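Local coordinates for protein 1,4-dihydroxy-6-naphtoate synthase (Archaeoglobus fulgidus, PDB 1ZBM) that probably converts cyclic dehypoxanthine futalosine into 1,4-dihydroxy-6-naphthoate, a carbon-carbon lyase step on the way to menaquinone, at residues Ser97-Asp102 against Lys164-Leu169; Ala83-Gly88 against Asn243-Asn248. All blocks are in the same frame, centred on the assembly; numbering follows the deposited sequence.

Contact 1: Ser97-Asp102 against Lys164-Leu169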
# COMPACT_ATOMS: atom_id res chain seq x y z
N SER A 97 4.92 -20.62 14.92
CA SER A 97 3.98 -21.06 15.95
C SER A 97 3.46 -19.84 16.71
O SER A 97 3.91 -18.72 16.46
CB SER A 97 4.65 -22.03 16.92
OG SER A 97 5.57 -21.35 17.77
N GLU A 98 2.53 -20.05 17.63
CA GLU A 98 1.97 -18.94 18.40
C GLU A 98 2.98 -18.39 19.41
O GLU A 98 3.55 -19.13 20.20
CB GLU A 98 0.71 -19.39 19.15
CG GLU A 98 -0.60 -19.04 18.44
CD GLU A 98 -0.81 -19.81 17.15
OE1 GLU A 98 -1.74 -19.46 16.39
OE2 GLU A 98 -0.06 -20.78 16.91
N ILE A 99 3.20 -17.08 19.36
CA ILE A 99 4.11 -16.41 20.28
C ILE A 99 3.47 -15.10 20.70
O ILE A 99 2.42 -14.74 20.18
CB ILE A 99 5.49 -16.11 19.63
CG1 ILE A 99 5.31 -15.59 18.21
CG2 ILE A 99 6.34 -17.37 19.64
CD1 ILE A 99 6.61 -15.35 17.48
N SER A 100 4.08 -14.37 21.63
CA SER A 100 3.51 -13.11 22.08
C SER A 100 4.01 -11.89 21.30
O SER A 100 3.31 -10.88 21.22
CB SER A 100 3.77 -12.90 23.58
OG SER A 100 5.14 -12.65 23.83
N LEU A 101 5.22 -11.99 20.75
CA LEU A 101 5.85 -10.92 19.98
C LEU A 101 6.61 -9.89 20.82
O LEU A 101 7.47 -9.18 20.30
CB LEU A 101 4.81 -10.18 19.11
CG LEU A 101 4.27 -10.89 17.85
CD1 LEU A 101 3.27 -9.98 17.14
CD2 LEU A 101 5.43 -11.24 16.94
N ASP A 102 6.30 -9.81 22.11
CA ASP A 102 6.99 -8.85 22.97
C ASP A 102 8.45 -9.25 23.17
O ASP A 102 8.75 -10.37 23.59
CB ASP A 102 6.26 -8.74 24.32
CG ASP A 102 4.87 -8.12 24.17
OD1 ASP A 102 3.95 -8.82 23.69
OD2 ASP A 102 4.71 -6.93 24.53
N LYS A 164 1.35 -19.32 10.60
CA LYS A 164 0.09 -18.83 11.12
C LYS A 164 0.20 -17.43 11.68
O LYS A 164 1.25 -17.01 12.17
CB LYS A 164 -0.48 -19.77 12.19
CG LYS A 164 0.53 -20.48 13.06
CD LYS A 164 0.99 -21.79 12.41
CE LYS A 164 -0.16 -22.79 12.27
NZ LYS A 164 -0.75 -23.18 13.59
N CYS A 165 -0.91 -16.70 11.58
CA CYS A 165 -0.99 -15.34 12.06
C CYS A 165 -0.94 -15.29 13.59
O CYS A 165 -1.71 -15.98 14.28
CB CYS A 165 -2.27 -14.69 11.55
SG CYS A 165 -2.55 -13.01 12.16
N VAL A 166 -0.03 -14.47 14.11
CA VAL A 166 0.13 -14.29 15.54
C VAL A 166 -0.38 -12.91 15.93
O VAL A 166 -0.62 -12.64 17.11
CB VAL A 166 1.61 -14.42 15.97
CG1 VAL A 166 2.10 -15.84 15.70
CG2 VAL A 166 2.47 -13.42 15.21
N LEU A 167 -0.51 -12.02 14.95
CA LEU A 167 -1.03 -10.67 15.17
C LEU A 167 -1.76 -10.25 13.91
O LEU A 167 -1.15 -10.12 12.84
CB LEU A 167 0.10 -9.67 15.47
CG LEU A 167 -0.25 -8.27 16.01
CD1 LEU A 167 1.00 -7.38 16.05
CD2 LEU A 167 -1.31 -7.60 15.15
N ASP A 168 -3.07 -10.05 14.02
CA ASP A 168 -3.86 -9.61 12.87
C ASP A 168 -4.04 -8.11 13.06
O ASP A 168 -4.86 -7.67 13.85
CB ASP A 168 -5.22 -10.33 12.86
CG ASP A 168 -6.00 -10.06 11.59
OD1 ASP A 168 -6.23 -8.87 11.26
OD2 ASP A 168 -6.39 -11.05 10.91
N LEU A 169 -3.24 -7.33 12.33
CA LEU A 169 -3.27 -5.88 12.42
C LEU A 169 -4.65 -5.28 12.23
O LEU A 169 -4.95 -4.22 12.79
CB LEU A 169 -2.26 -5.27 11.44
CG LEU A 169 -0.81 -5.54 11.83
CD1 LEU A 169 0.12 -5.11 10.71
CD2 LEU A 169 -0.48 -4.79 13.11
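Val166 turns both its methyls toward the 97-102 loop: at chi1 -64° CG1 lies opposite the carbonyl carbon and flanks the backbone N, while CG2 sits between N and carbonyl carbon, so that each branch meets a different part of the loop. Leu101 answers with CG likewise opposite its own carbonyl carbon (chi1 -74°) and an extended chi2, which carries CD1 across to Val166 and Leu167. Two residues, Val166 and Leu167, stand opposite the single Val93 in a classic beta bulge in strand 164-168, at one edge of the five-stranded mixed sheet that also holds 92-95; the fold belongs to the periplasmic-binding-protein group. The loop continues from strand 92-95, the sheet partner of 164-168, and the loop and 164-167 run almost the same way, 17° apart. No hydrogen bond joins the two segments, and the contact rests on side-chain packing. CG1 of Val166 sits 3.5 Å from Ser97 O and also packs on Ile99, whose CG1 is 4.1 Å from Val166 CG1. The other methyl, CG2, lies 4.0 Å from Leu101 CD1; Val93 of strand 92-95 touches the side chains of Val166, Leu167 and Leu101 alike. Near the solvent-exposed end, Glu98 bends at chi2 and crosses Lys164 at about a right angle, with OE2 3.9 Å from Lys164 CG. The ammonium group stays beyond salt-bridge range, Lys164 NZ being 4.2 Å from Glu98 OE2, so any attraction is probably a modest electrostatic one. Past the bulge, Asp168 caps the start of helix 169-174 through OD1. Leu167 also packs on Leu119 of helix 114-122, and against it Leu101 comes in at about a right angle, its CD1 lying 3.6 Å from Leu167 CB and equally 3.6 Å from Leu167 CD1.

Contact 2: Ala83-Gly88 against Asn243-Asn248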
# COMPACT_ATOMS: atom_id res chain seq x y z
N ALA A 83 -5.87 5.13 -3.47
CA ALA A 83 -5.61 4.59 -2.14
C ALA A 83 -5.97 3.11 -2.00
O ALA A 83 -6.86 2.61 -2.69
CB ALA A 83 -6.39 5.41 -1.09
N SER A 84 -5.27 2.42 -1.12
CA SER A 84 -5.56 1.02 -0.86
C SER A 84 -6.03 1.01 0.60
O SER A 84 -5.35 1.52 1.49
CB SER A 84 -4.32 0.13 -1.07
OG SER A 84 -3.26 0.46 -0.18
N VAL A 85 -7.22 0.45 0.83
CA VAL A 85 -7.81 0.44 2.16
C VAL A 85 -8.32 -0.93 2.59
O VAL A 85 -9.11 -1.56 1.88
CB VAL A 85 -8.97 1.48 2.22
CG1 VAL A 85 -9.60 1.52 3.61
CG2 VAL A 85 -8.44 2.86 1.86
N GLY A 86 -7.86 -1.39 3.75
CA GLY A 86 -8.29 -2.68 4.25
C GLY A 86 -9.63 -2.49 4.93
O GLY A 86 -9.88 -1.44 5.51
N ASP A 87 -10.48 -3.50 4.87
CA ASP A 87 -11.80 -3.43 5.49
C ASP A 87 -12.16 -4.85 5.90
O ASP A 87 -12.83 -5.57 5.16
CB ASP A 87 -12.82 -2.87 4.48
CG ASP A 87 -14.08 -2.34 5.14
OD1 ASP A 87 -14.10 -2.18 6.38
OD2 ASP A 87 -15.06 -2.06 4.41
N GLY A 88 -11.70 -5.26 7.08
CA GLY A 88 -11.97 -6.61 7.56
C GLY A 88 -10.76 -7.49 7.30
O GLY A 88 -10.77 -8.70 7.56
N ASN A 243 -10.94 -1.11 -5.14
CA ASN A 243 -12.40 -1.08 -5.18
C ASN A 243 -12.94 0.34 -4.97
O ASN A 243 -12.27 1.31 -5.32
CB ASN A 243 -12.97 -1.99 -4.10
CG ASN A 243 -12.22 -1.86 -2.79
OD1 ASN A 243 -11.68 -0.79 -2.46
ND2 ASN A 243 -12.17 -2.95 -2.03
N ASP A 244 -14.14 0.45 -4.41
CA ASP A 244 -14.75 1.76 -4.16
C ASP A 244 -13.81 2.78 -3.50
O ASP A 244 -13.73 3.92 -3.94
CB ASP A 244 -15.99 1.64 -3.27
CG ASP A 244 -17.18 1.15 -4.02
OD1 ASP A 244 -17.53 1.75 -5.07
OD2 ASP A 244 -17.81 0.15 -3.57
N TYR A 245 -13.15 2.35 -2.43
CA TYR A 245 -12.26 3.23 -1.69
C TYR A 245 -11.13 3.77 -2.57
O TYR A 245 -10.68 4.91 -2.39
CB TYR A 245 -11.64 2.51 -0.49
CG TYR A 245 -12.62 2.00 0.54
CD1 TYR A 245 -13.65 2.81 1.02
CD2 TYR A 245 -12.49 0.72 1.08
CE1 TYR A 245 -14.53 2.35 2.00
CE2 TYR A 245 -13.36 0.26 2.07
CZ TYR A 245 -14.37 1.08 2.52
OH TYR A 245 -15.24 0.62 3.50
N THR A 246 -10.69 2.95 -3.51
CA THR A 246 -9.62 3.32 -4.42
C THR A 246 -10.16 4.29 -5.46
O THR A 246 -9.47 5.22 -5.88
CB THR A 246 -9.06 2.08 -5.15
OG1 THR A 246 -9.01 0.97 -4.24
CG2 THR A 246 -7.64 2.35 -5.67
N TYR A 247 -11.41 4.09 -5.89
CA TYR A 247 -11.98 4.97 -6.89
C TYR A 247 -12.18 6.38 -6.35
O TYR A 247 -11.95 7.35 -7.07
CB TYR A 247 -13.32 4.43 -7.39
CG TYR A 247 -13.89 5.24 -8.53
CD1 TYR A 247 -13.42 5.07 -9.84
CD2 TYR A 247 -14.89 6.19 -8.31
CE1 TYR A 247 -13.94 5.81 -10.89
CE2 TYR A 247 -15.41 6.94 -9.35
CZ TYR A 247 -14.94 6.74 -10.65
OH TYR A 247 -15.49 7.47 -11.67
N ASN A 248 -12.60 6.49 -5.10
CA ASN A 248 -12.83 7.78 -4.44
C ASN A 248 -12.77 7.60 -2.92
O ASN A 248 -13.59 6.87 -2.35
CB ASN A 248 -14.21 8.33 -4.85
CG ASN A 248 -14.43 9.76 -4.37
OD1 ASN A 248 -13.63 10.64 -4.66
ND2 ASN A 248 -15.52 9.99 -3.66
O HOH W 1 -8.74 6.66 -3.01
O HOH W 2 -11.66 -2.56 1.04
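Tyr245, the residue most covered here, lies across the end of strand 76-86, meeting Val85 near the root of its ring and Asp87 at its hydroxyl. Its CG stands opposite its own carbonyl carbon and beside N (chi1 -61°), which lays the ring along Val85 and brings OH to Asp87. Val85 CB is 3.8 Å from Tyr245 CD2, and its CG1 and CG2 spread along the same side chain, CG1 toward CD2 and CG2 toward Tyr245 CB. Farther out, Tyr245 OH donates a hydrogen bond of 2.8 Å to Asp87 OD2. Asp87 OD2 lies at the edge of the Tyr245 ring, in its plane, yet the hydroxyl meets the carboxylate from above, 63° out of the carboxylate plane. Ala83 contributes mainly its carbonyl: Thr246 packs CG2 against it and brings OG1 to 3.1 Å from Ala83 O, although the single hydroxyl proton could go to Tyr241 O instead. The same OG1 accepts a bond of 3.0 Å from Asn243 N, tying the residue before the short helix to its first turn. Water adds a further link, donating to Val85 O while accepting from Asn243 ND2. Helix 244-247 thus lies against strand 76-86, at the edge of its five-stranded sheet and paired there with strand 181-189; Tyr245 and Val85 also touch Pro180 in a loop and Val253 of helix 251-265, and Thr246 reaches Ile208 of helix 194-213.

In the fold
The two contacts belong to different sheets, with centres about 26 Å apart. Contact 1 is a surface contact on edge strand 164-168, made by a loop through apolar branches and a loose charge pair. Contact 2 is buried, where the short helix 244-247 packs on edge strand 76-86, and it adds hydrogen bonds and water links to its apolar packing. The chain leaves one sheet after strand 76-86 and enters the other at 92-95, so segments 83-88 and 97-102 flank that crossing. In each contact one side chain lies about 10 Å from that of a residue predicted to bind substrate: Leu167 from Ala115 in contact 1, Val85 from Thr114 in contact 2.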